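Local coordinates for protein cytochrome P450 (Picrophilus torridus, PDB 2RFB) that binds a heme and, as in other cytochromes P450, probably acts as a monooxygenase that inserts one atom of molecular oxygen into its substrate, at residues Asp28-Asn34 against Ile48-Asn52; Ile232-Arg238 against Gln256-Gly262. One frame throughout, in Å; residues are numbered along the deposited sequence.

Interaction 1: residues Asp28-Asn34 against Ile48-Asn52; sequences DKIFSSN and ITMDN. With HEM (protoporphyrin IX containing Fe), chain G.
Asp51 grips the 28-34 segment with both carboxylate oxygens. OD2 receives the hydroxyl of Ser32, with Ser32 OG 2.6 Å from Asp51 OD2, while OD1 takes the backbone amide of the next residue, Ser33 N to Asp51 OD1 being 2.8 Å with an almost straight N-H...O of 173°. Each oxygen uses its syn lone pair, on the side of the other oxygen, which fixes the rotation of the carboxylate. The hydroxyl works twice, since Ser32 OG also accepts from Asn34 N and so closes an ST turn where the short strand 31-32 runs out. Here this cytochrome P450 ties that strand to the start of helix 52-66. Asp51 sits at the N-cap position of that helix, but its side chain makes no capping bond and is spent on the serines instead.

Around the carboxylate lie looser approaches. Ser33 CB lies 3.6 Å from Ile48 O, and the backbones come closest here, with the CA atoms of Ser33 and Thr49 5.0 Å apart. Asn34 turns its CG between backbone N and carbonyl carbon (chi1 47°), which sets its side chain against the Thr49 carbonyl; Asn34 OD1 and Thr49 O, both acceptors, stand 3.2 Å apart without bonding. At the far end Asp28 reaches Asn52, its carboxylate plane 84° from the amide plane and OD2 3.5 Å from Asn52 CB.

In the second shell, the Ser32 backbone pairs with Phe239, making 31-32 one half of a two-stranded antiparallel sheet, and the side chain of Ser33 touches Arg238 and His293, both of which hydrogen-bond to the heme. Ile48 completes the link to the cofactor: its CA lies 3.6 Å from the propionate oxygen O1D, and its CD1 packs 3.9 Å from the propionate carbon CAD.

Interaction 2: residues Ile232-Arg238 against Gln256-Gly262; sequences IQFLPHR and QVIVYLG. With HEM (protoporphyrin IX containing Fe), chain G.
Leu235 and Val259 form a single antiparallel hydrogen-bonded bridge: Leu235 N gives a 2.9 Å bond to Val259 O, and the return bond from Val259 N to Leu235 O is weak. On one flank of this pair Val257 N bonds to Arg238 O, and on the other Gln233 O receives Gly262 N at 3.2 Å, plus a weak bond from Leu261 N, at the first turn of helix 261-264. The extended side chain of Gln256 adds a further bond, NE2 reaching Pro236 O at 2.6 Å.

Among apolar contacts, Phe234 CB sits over one face of the Tyr260 ring, a CH-pi contact 4.0 Å from its centroid, while Phe234 CD1 meets Ile258 CG2. Leu235 CG packs against Leu261 CD1, and both leucines border the heme, Leu261 CD1 lying 3.6 Å from HEM CMA.

Arg238 bends at chi2 (-51°) and its guanidinium turns to the heme, where NH1 and NH2 bond to the two oxygens of one propionate, NH1 to O2A at 2.8 Å, with the carboxylate at the guanidinium edge.

Strand 256-259 lies between this segment and strand 12-15, which bonds its other edge, with helix 18-26 packed against Val259 and Leu261.

In the fold
Both interactions border the propionate side of the heme, their centres 13 Å apart on the same side of the chain's centre. Interaction 1 reaches the D propionate through Ile48, whereas interaction 2 binds the A propionate through Arg238. They meet directly where Arg238 runs past the 28-34 segment: Arg238 CD is 3.4 Å from Ser32 O, and Arg238 NE packs 3.8 Å from Ser33 OG. Phe31 CD2 also lies 4.0 Å from Val257 CG2. His293 and Arg59 also bond to the heme, and the side chain of Ile232 in interaction 2 comes within about 8 Å of that of Cys295, the axial ligand of the iron.

Interaction 1: residues Asp28-Asn34 against Ile48-Asn52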
loop_
_atom_site.group_PDB
_atom_site.type_symbol
_atom_site.label_atom_id
_atom_site.label_comp_id
_atom_site.label_asym_id
_atom_site.label_seq_id
_atom_site.Cartn_x
_atom_site.Cartn_y
_atom_site.Cartn_z
ATOM N N ASP A 28 -5.310 -17.999 -7.300
ATOM C CA ASP A 28 -6.290 -17.033 -7.802
ATOM C C ASP A 28 -7.532 -17.641 -8.474
ATOM O O ASP A 28 -8.604 -17.098 -8.301
ATOM C CB ASP A 28 -5.594 -16.059 -8.748
ATOM C CG ASP A 28 -4.879 -16.772 -9.852
ATOM O OD1 ASP A 28 -3.766 -17.262 -9.648
ATOM O OD2 ASP A 28 -5.453 -16.908 -10.950
ATOM N N LYS A 29 -7.388 -18.730 -9.236
ATOM C CA LYS A 29 -8.522 -19.474 -9.802
ATOM C C LYS A 29 -9.374 -20.276 -8.820
ATOM O O LYS A 29 -10.531 -20.612 -9.133
ATOM C CB LYS A 29 -8.071 -20.465 -10.906
ATOM C CG LYS A 29 -7.386 -19.785 -12.118
ATOM C CD LYS A 29 -6.862 -20.791 -13.115
ATOM C CE LYS A 29 -6.248 -20.058 -14.317
ATOM N NZ LYS A 29 -6.157 -20.928 -15.545
ATOM N N ILE A 30 -8.800 -20.651 -7.689
ATOM C CA ILE A 30 -9.571 -21.324 -6.657
ATOM C C ILE A 30 -10.168 -20.252 -5.734
ATOM O O ILE A 30 -11.385 -20.302 -5.380
ATOM C CB ILE A 30 -8.734 -22.382 -5.876
ATOM C CG1 ILE A 30 -8.234 -23.486 -6.824
ATOM C CG2 ILE A 30 -9.570 -23.006 -4.757
ATOM C CD1 ILE A 30 -7.250 -24.488 -6.218
ATOM N N PHE A 31 -9.331 -19.266 -5.370
ATOM C CA PHE A 31 -9.785 -18.183 -4.489
ATOM C C PHE A 31 -9.838 -16.897 -5.255
ATOM O O PHE A 31 -8.824 -16.266 -5.533
ATOM C CB PHE A 31 -8.938 -18.084 -3.220
ATOM C CG PHE A 31 -8.789 -19.390 -2.501
ATOM C CD1 PHE A 31 -7.674 -20.198 -2.715
ATOM C CD2 PHE A 31 -9.786 -19.833 -1.615
ATOM C CE1 PHE A 31 -7.569 -21.473 -2.052
ATOM C CE2 PHE A 31 -9.691 -21.049 -0.971
ATOM C CZ PHE A 31 -8.558 -21.880 -1.181
ATOM N N SER A 32 -11.061 -16.505 -5.578
ATOM C CA SER A 32 -11.353 -15.362 -6.420
ATOM C C SER A 32 -11.219 -14.054 -5.664
ATOM O O SER A 32 -11.247 -14.041 -4.447
ATOM C CB SER A 32 -12.787 -15.509 -6.895
ATOM O OG SER A 32 -13.249 -14.318 -7.471
ATOM N N SER A 33 -11.160 -12.942 -6.380
ATOM C CA SER A 33 -11.093 -11.622 -5.746
ATOM C C SER A 33 -12.394 -10.804 -5.636
ATOM O O SER A 33 -12.376 -9.711 -5.032
ATOM C CB SER A 33 -9.968 -10.786 -6.359
ATOM O OG SER A 33 -8.746 -11.252 -5.842
ATOM N N ASN A 34 -13.506 -11.313 -6.176
ATOM C CA ASN A 34 -14.817 -10.684 -5.972
ATOM C C ASN A 34 -15.867 -11.702 -5.635
ATOM O O ASN A 34 -15.780 -12.818 -6.115
ATOM C CB ASN A 34 -15.259 -9.977 -7.229
ATOM C CG ASN A 34 -15.084 -10.834 -8.445
ATOM O OD1 ASN A 34 -14.010 -11.416 -8.647
ATOM N ND2 ASN A 34 -16.119 -10.921 -9.269
ATOM N N ILE A 48 -8.333 -4.473 -8.794
ATOM C CA ILE A 48 -8.096 -5.252 -7.583
ATOM C C ILE A 48 -9.167 -6.310 -7.335
ATOM O O ILE A 48 -8.873 -7.347 -6.755
ATOM C CB ILE A 48 -7.826 -4.363 -6.296
ATOM C CG1 ILE A 48 -6.972 -5.127 -5.272
ATOM C CG2 ILE A 48 -9.134 -3.724 -5.682
ATOM C CD1 ILE A 48 -6.415 -4.206 -4.112
ATOM N N THR A 49 -10.394 -6.063 -7.777
ATOM C CA THR A 49 -11.468 -6.986 -7.502
ATOM C C THR A 49 -11.789 -7.860 -8.727
ATOM O O THR A 49 -12.863 -8.478 -8.793
ATOM C CB THR A 49 -12.732 -6.246 -7.003
ATOM O OG1 THR A 49 -13.154 -5.299 -7.978
ATOM C CG2 THR A 49 -12.449 -5.470 -5.733
ATOM N N MET A 50 -10.855 -7.942 -9.684
ATOM C CA MET A 50 -11.082 -8.703 -10.919
ATOM C C MET A 50 -10.274 -9.973 -10.973
ATOM O O MET A 50 -9.142 -9.998 -10.519
ATOM C CB MET A 50 -10.676 -7.879 -12.117
ATOM C CG MET A 50 -11.641 -6.794 -12.466
ATOM S SD MET A 50 -10.842 -5.777 -13.701
ATOM C CE MET A 50 -11.926 -4.322 -13.635
ATOM N N ASP A 51 -10.837 -11.004 -11.584
ATOM C CA ASP A 51 -10.166 -12.259 -11.694
ATOM C C ASP A 51 -9.314 -12.363 -12.916
ATOM O O ASP A 51 -9.444 -11.623 -13.880
ATOM C CB ASP A 51 -11.134 -13.435 -11.582
ATOM C CG ASP A 51 -11.609 -13.643 -10.161
ATOM O OD1 ASP A 51 -10.953 -13.175 -9.202
ATOM O OD2 ASP A 51 -12.653 -14.275 -9.973
ATOM N N ASN A 52 -8.486 -13.382 -12.853
ATOM C CA ASN A 52 -7.218 -13.419 -13.536
ATOM C C ASN A 52 -7.119 -12.885 -14.902
ATOM O O ASN A 52 -6.176 -12.070 -15.087
ATOM C CB ASN A 52 -6.533 -14.786 -13.464
ATOM C CG ASN A 52 -5.090 -14.745 -14.002
ATOM O OD1 ASN A 52 -4.520 -13.639 -14.266
ATOM N ND2 ASN A 52 -4.485 -15.969 -14.168
HETATM C CHA HEM G . -2.086 -4.463 -4.268
HETATM C CHB HEM G . 0.117 -3.981 0.114
HETATM C CHC HEM G . 1.933 0.334 -1.506
HETATM C CHD HEM G . -0.801 0.211 -5.548
HETATM C C1A HEM G . -1.609 -4.705 -2.969
HETATM C C2A HEM G . -1.819 -5.917 -2.212
HETATM C C3A HEM G . -1.195 -5.750 -1.002
HETATM C C4A HEM G . -0.588 -4.469 -1.023
HETATM C CMA HEM G . -1.051 -6.695 0.297
HETATM C CAA HEM G . -2.622 -7.160 -2.731
HETATM C CBA HEM G . -4.128 -7.087 -2.369
HETATM C CGA HEM G . -4.692 -8.403 -2.831
HETATM O O1A HEM G . -3.910 -9.373 -3.148
HETATM O O2A HEM G . -5.935 -8.484 -2.878
HETATM C C1B HEM G . 0.834 -2.769 0.050
HETATM C C2B HEM G . 1.805 -2.277 0.997
HETATM C C3B HEM G . 2.241 -1.085 0.471
HETATM C C4B HEM G . 1.585 -0.840 -0.756
HETATM C CMB HEM G . 2.177 -3.071 2.327
HETATM C CAB HEM G . 3.256 0.099 0.865
HETATM C CBB HEM G . 4.335 -0.049 1.786
HETATM C C1C HEM G . 1.470 0.735 -2.809
HETATM C C2C HEM G . 1.789 1.875 -3.700
HETATM C C3C HEM G . 0.984 1.779 -4.788
HETATM C C4C HEM G . 0.149 0.656 -4.625
HETATM C CMC HEM G . 2.834 3.073 -3.561
HETATM C CAC HEM G . 0.962 2.719 -6.058
HETATM C CBC HEM G . -0.166 3.303 -6.501
HETATM C C1D HEM G . -1.395 -1.093 -5.564
HETATM C C2D HEM G . -2.276 -1.607 -6.587
HETATM C C3D HEM G . -2.656 -3.027 -6.129
HETATM C C4D HEM G . -1.956 -3.233 -4.927
HETATM C CMD HEM G . -2.808 -0.893 -7.871
HETATM C CAD HEM G . -3.575 -4.132 -6.754
HETATM C CBD HEM G . -2.732 -4.906 -7.792
HETATM C CGD HEM G . -3.558 -5.968 -8.444
HETATM O O1D HEM G . -4.662 -6.285 -7.896
HETATM O O2D HEM G . -3.128 -6.496 -9.513
HETATM N NA HEM G . -0.824 -3.827 -2.213
HETATM N NB HEM G . 0.739 -1.863 -1.049
HETATM N NC HEM G . 0.459 0.021 -3.454
HETATM N ND HEM G . -1.226 -2.096 -4.579
HETATM FE FE HEM G . -0.076 -2.002 -2.981
#

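Interaction 2: residues Ile232-Arg238 against Gln256-Gly262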
loop_
_atom_site.group_PDB
_atom_site.type_symbol
_atom_site.label_atom_id
_atom_site.label_comp_id
_atom_site.label_asym_id
_atom_site.label_seq_id
_atom_site.Cartn_x
_atom_site.Cartn_y
_atom_site.Cartn_z
ATOM N N ILE A 232 -0.427 -3.497 6.063
ATOM C CA ILE A 232 -1.698 -4.212 5.899
ATOM C C ILE A 232 -1.672 -5.544 6.636
ATOM O O ILE A 232 -0.850 -6.415 6.330
ATOM C CB ILE A 232 -2.030 -4.433 4.387
ATOM C CG1 ILE A 232 -2.174 -3.022 3.730
ATOM C CG2 ILE A 232 -3.326 -5.304 4.226
ATOM C CD1 ILE A 232 -2.647 -3.071 2.306
ATOM N N GLN A 233 -2.576 -5.696 7.600
ATOM C CA GLN A 233 -2.561 -6.860 8.476
ATOM C C GLN A 233 -3.301 -8.058 7.944
ATOM O O GLN A 233 -2.919 -9.213 8.230
ATOM C CB GLN A 233 -3.064 -6.473 9.874
ATOM C CG GLN A 233 -2.117 -5.522 10.629
ATOM C CD GLN A 233 -0.851 -6.244 11.081
ATOM O OE1 GLN A 233 -0.907 -7.133 11.949
ATOM N NE2 GLN A 233 0.286 -5.891 10.479
ATOM N N PHE A 234 -4.399 -7.806 7.215
ATOM C CA PHE A 234 -5.147 -8.878 6.546
ATOM C C PHE A 234 -5.843 -8.398 5.285
ATOM O O PHE A 234 -6.014 -7.201 5.084
ATOM C CB PHE A 234 -6.104 -9.591 7.495
ATOM C CG PHE A 234 -7.235 -8.737 8.031
ATOM C CD1 PHE A 234 -8.451 -8.657 7.363
ATOM C CD2 PHE A 234 -7.096 -8.041 9.242
ATOM C CE1 PHE A 234 -9.544 -7.906 7.886
ATOM C CE2 PHE A 234 -8.150 -7.309 9.750
ATOM C CZ PHE A 234 -9.394 -7.223 9.045
ATOM N N LEU A 235 -6.179 -9.342 4.395
ATOM C CA LEU A 235 -6.929 -9.078 3.171
ATOM C C LEU A 235 -8.226 -9.841 3.355
ATOM O O LEU A 235 -8.185 -11.063 3.351
ATOM C CB LEU A 235 -6.212 -9.673 1.989
ATOM C CG LEU A 235 -4.854 -9.062 1.820
ATOM C CD1 LEU A 235 -4.125 -9.814 0.701
ATOM C CD2 LEU A 235 -4.977 -7.514 1.494
ATOM N N PRO A 236 -9.356 -9.145 3.514
ATOM C CA PRO A 236 -10.628 -9.856 3.757
ATOM C C PRO A 236 -11.344 -10.414 2.530
ATOM O O PRO A 236 -12.272 -11.224 2.676
ATOM C CB PRO A 236 -11.521 -8.783 4.437
ATOM C CG PRO A 236 -11.003 -7.455 3.951
ATOM C CD PRO A 236 -9.526 -7.672 3.514
ATOM N N HIS A 237 -10.956 -10.002 1.329
ATOM C CA HIS A 237 -11.816 -10.329 0.182
ATOM C C HIS A 237 -11.252 -11.426 -0.710
ATOM O O HIS A 237 -10.566 -11.119 -1.691
ATOM C CB HIS A 237 -12.144 -9.043 -0.606
ATOM C CG HIS A 237 -12.966 -8.058 0.181
ATOM N ND1 HIS A 237 -14.113 -8.424 0.870
ATOM C CD2 HIS A 237 -12.784 -6.737 0.434
ATOM C CE1 HIS A 237 -14.606 -7.369 1.498
ATOM N NE2 HIS A 237 -13.830 -6.331 1.239
ATOM N N ARG A 238 -11.438 -12.689 -0.321
ATOM C CA ARG A 238 -11.215 -13.835 -1.218
ATOM C C ARG A 238 -12.410 -14.711 -1.040
ATOM O O ARG A 238 -12.957 -14.790 0.049
ATOM C CB ARG A 238 -9.973 -14.665 -0.900
ATOM C CG ARG A 238 -8.585 -13.990 -1.139
ATOM C CD ARG A 238 -8.489 -13.399 -2.494
ATOM N NE ARG A 238 -7.148 -13.233 -3.039
ATOM C CZ ARG A 238 -6.407 -12.123 -2.961
ATOM N NH1 ARG A 238 -6.788 -11.050 -2.232
ATOM N NH2 ARG A 238 -5.247 -12.091 -3.574
ATOM N N GLN A 256 -16.135 -17.048 2.179
ATOM C CA GLN A 256 -15.157 -15.995 2.281
ATOM C C GLN A 256 -13.908 -16.529 3.022
ATOM O O GLN A 256 -14.003 -17.346 3.951
ATOM C CB GLN A 256 -15.738 -14.800 3.015
ATOM C CG GLN A 256 -14.748 -13.676 3.144
ATOM C CD GLN A 256 -15.345 -12.466 3.830
ATOM O OE1 GLN A 256 -16.521 -12.470 4.210
ATOM N NE2 GLN A 256 -14.544 -11.429 3.995
ATOM N N VAL A 257 -12.755 -16.056 2.586
ATOM C CA VAL A 257 -11.480 -16.517 3.076
ATOM C C VAL A 257 -10.631 -15.324 3.410
ATOM O O VAL A 257 -10.252 -14.550 2.517
ATOM C CB VAL A 257 -10.768 -17.328 2.015
ATOM C CG1 VAL A 257 -9.402 -17.699 2.503
ATOM C CG2 VAL A 257 -11.539 -18.613 1.756
ATOM N N ILE A 258 -10.360 -15.132 4.694
ATOM C CA ILE A 258 -9.552 -13.988 5.101
ATOM C C ILE A 258 -8.135 -14.460 5.480
ATOM O O ILE A 258 -7.950 -15.367 6.279
ATOM C CB ILE A 258 -10.147 -13.216 6.298
ATOM C CG1 ILE A 258 -11.658 -12.944 6.142
ATOM C CG2 ILE A 258 -9.338 -11.927 6.542
ATOM C CD1 ILE A 258 -12.288 -12.030 7.296
ATOM N N VAL A 259 -7.158 -13.762 4.966
ATOM C CA VAL A 259 -5.795 -14.166 4.950
ATOM C C VAL A 259 -5.001 -13.079 5.726
ATOM O O VAL A 259 -5.145 -11.862 5.446
ATOM C CB VAL A 259 -5.469 -14.283 3.456
ATOM C CG1 VAL A 259 -4.333 -13.491 3.057
ATOM C CG2 VAL A 259 -5.433 -15.759 2.999
ATOM N N TYR A 260 -4.234 -13.512 6.744
ATOM C CA TYR A 260 -3.566 -12.609 7.652
ATOM C C TYR A 260 -2.093 -12.493 7.384
ATOM O O TYR A 260 -1.352 -13.354 7.772
ATOM C CB TYR A 260 -3.807 -13.010 9.090
ATOM C CG TYR A 260 -5.255 -12.839 9.521
ATOM C CD1 TYR A 260 -6.230 -13.686 9.056
ATOM C CD2 TYR A 260 -5.633 -11.826 10.411
ATOM C CE1 TYR A 260 -7.547 -13.535 9.451
ATOM C CE2 TYR A 260 -6.976 -11.656 10.814
ATOM C CZ TYR A 260 -7.908 -12.502 10.332
ATOM O OH TYR A 260 -9.221 -12.391 10.720
ATOM N N LEU A 261 -1.683 -11.376 6.782
ATOM C CA LEU A 261 -0.315 -11.175 6.286
ATOM C C LEU A 261 0.643 -10.933 7.436
ATOM O O LEU A 261 1.772 -11.438 7.448
ATOM C CB LEU A 261 -0.241 -9.933 5.357
ATOM C CG LEU A 261 -1.240 -9.920 4.195
ATOM C CD1 LEU A 261 -1.057 -8.633 3.367
ATOM C CD2 LEU A 261 -1.185 -11.196 3.278
ATOM N N GLY A 262 0.187 -10.132 8.396
ATOM C CA GLY A 262 1.032 -9.798 9.499
ATOM C C GLY A 262 1.362 -11.044 10.278
ATOM O O GLY A 262 2.511 -11.280 10.675
HETATM C CHA HEM G . -2.086 -4.463 -4.268
HETATM C CHB HEM G . 0.117 -3.981 0.114
HETATM C CHC HEM G . 1.933 0.334 -1.506
HETATM C CHD HEM G . -0.801 0.211 -5.548
HETATM C C1A HEM G . -1.609 -4.705 -2.969
HETATM C C2A HEM G . -1.819 -5.917 -2.212
HETATM C C3A HEM G . -1.195 -5.750 -1.002
HETATM C C4A HEM G . -0.588 -4.469 -1.023
HETATM C CMA HEM G . -1.051 -6.695 0.297
HETATM C CAA HEM G . -2.622 -7.160 -2.731
HETATM C CBA HEM G . -4.128 -7.087 -2.369
HETATM C CGA HEM G . -4.692 -8.403 -2.831
HETATM O O1A HEM G . -3.910 -9.373 -3.148
HETATM O O2A HEM G . -5.935 -8.484 -2.878
HETATM C C1B HEM G . 0.834 -2.769 0.050
HETATM C C2B HEM G . 1.805 -2.277 0.997
HETATM C C3B HEM G . 2.241 -1.085 0.471
HETATM C C4B HEM G . 1.585 -0.840 -0.756
HETATM C CMB HEM G . 2.177 -3.071 2.327
HETATM C CAB HEM G . 3.256 0.099 0.865
HETATM C CBB HEM G . 4.335 -0.049 1.786
HETATM C C1C HEM G . 1.470 0.735 -2.809
HETATM C C2C HEM G . 1.789 1.875 -3.700
HETATM C C3C HEM G . 0.984 1.779 -4.788
HETATM C C4C HEM G . 0.149 0.656 -4.625
HETATM C CMC HEM G . 2.834 3.073 -3.561
HETATM C CAC HEM G . 0.962 2.719 -6.058
HETATM C CBC HEM G . -0.166 3.303 -6.501
HETATM C C1D HEM G . -1.395 -1.093 -5.564
HETATM C C2D HEM G . -2.276 -1.607 -6.587
HETATM C C3D HEM G . -2.656 -3.027 -6.129
HETATM C C4D HEM G . -1.956 -3.233 -4.927
HETATM C CMD HEM G . -2.808 -0.893 -7.871
HETATM C CAD HEM G . -3.575 -4.132 -6.754
HETATM C CBD HEM G . -2.732 -4.906 -7.792
HETATM C CGD HEM G . -3.558 -5.968 -8.444
HETATM O O1D HEM G . -4.662 -6.285 -7.896
HETATM O O2D HEM G . -3.128 -6.496 -9.513
HETATM N NA HEM G . -0.824 -3.827 -2.213
HETATM N NB HEM G . 0.739 -1.863 -1.049
HETATM N NC HEM G . 0.459 0.021 -3.454
HETATM N ND HEM G . -1.226 -2.096 -4.579
HETATM FE FE HEM G . -0.076 -2.002 -2.981
#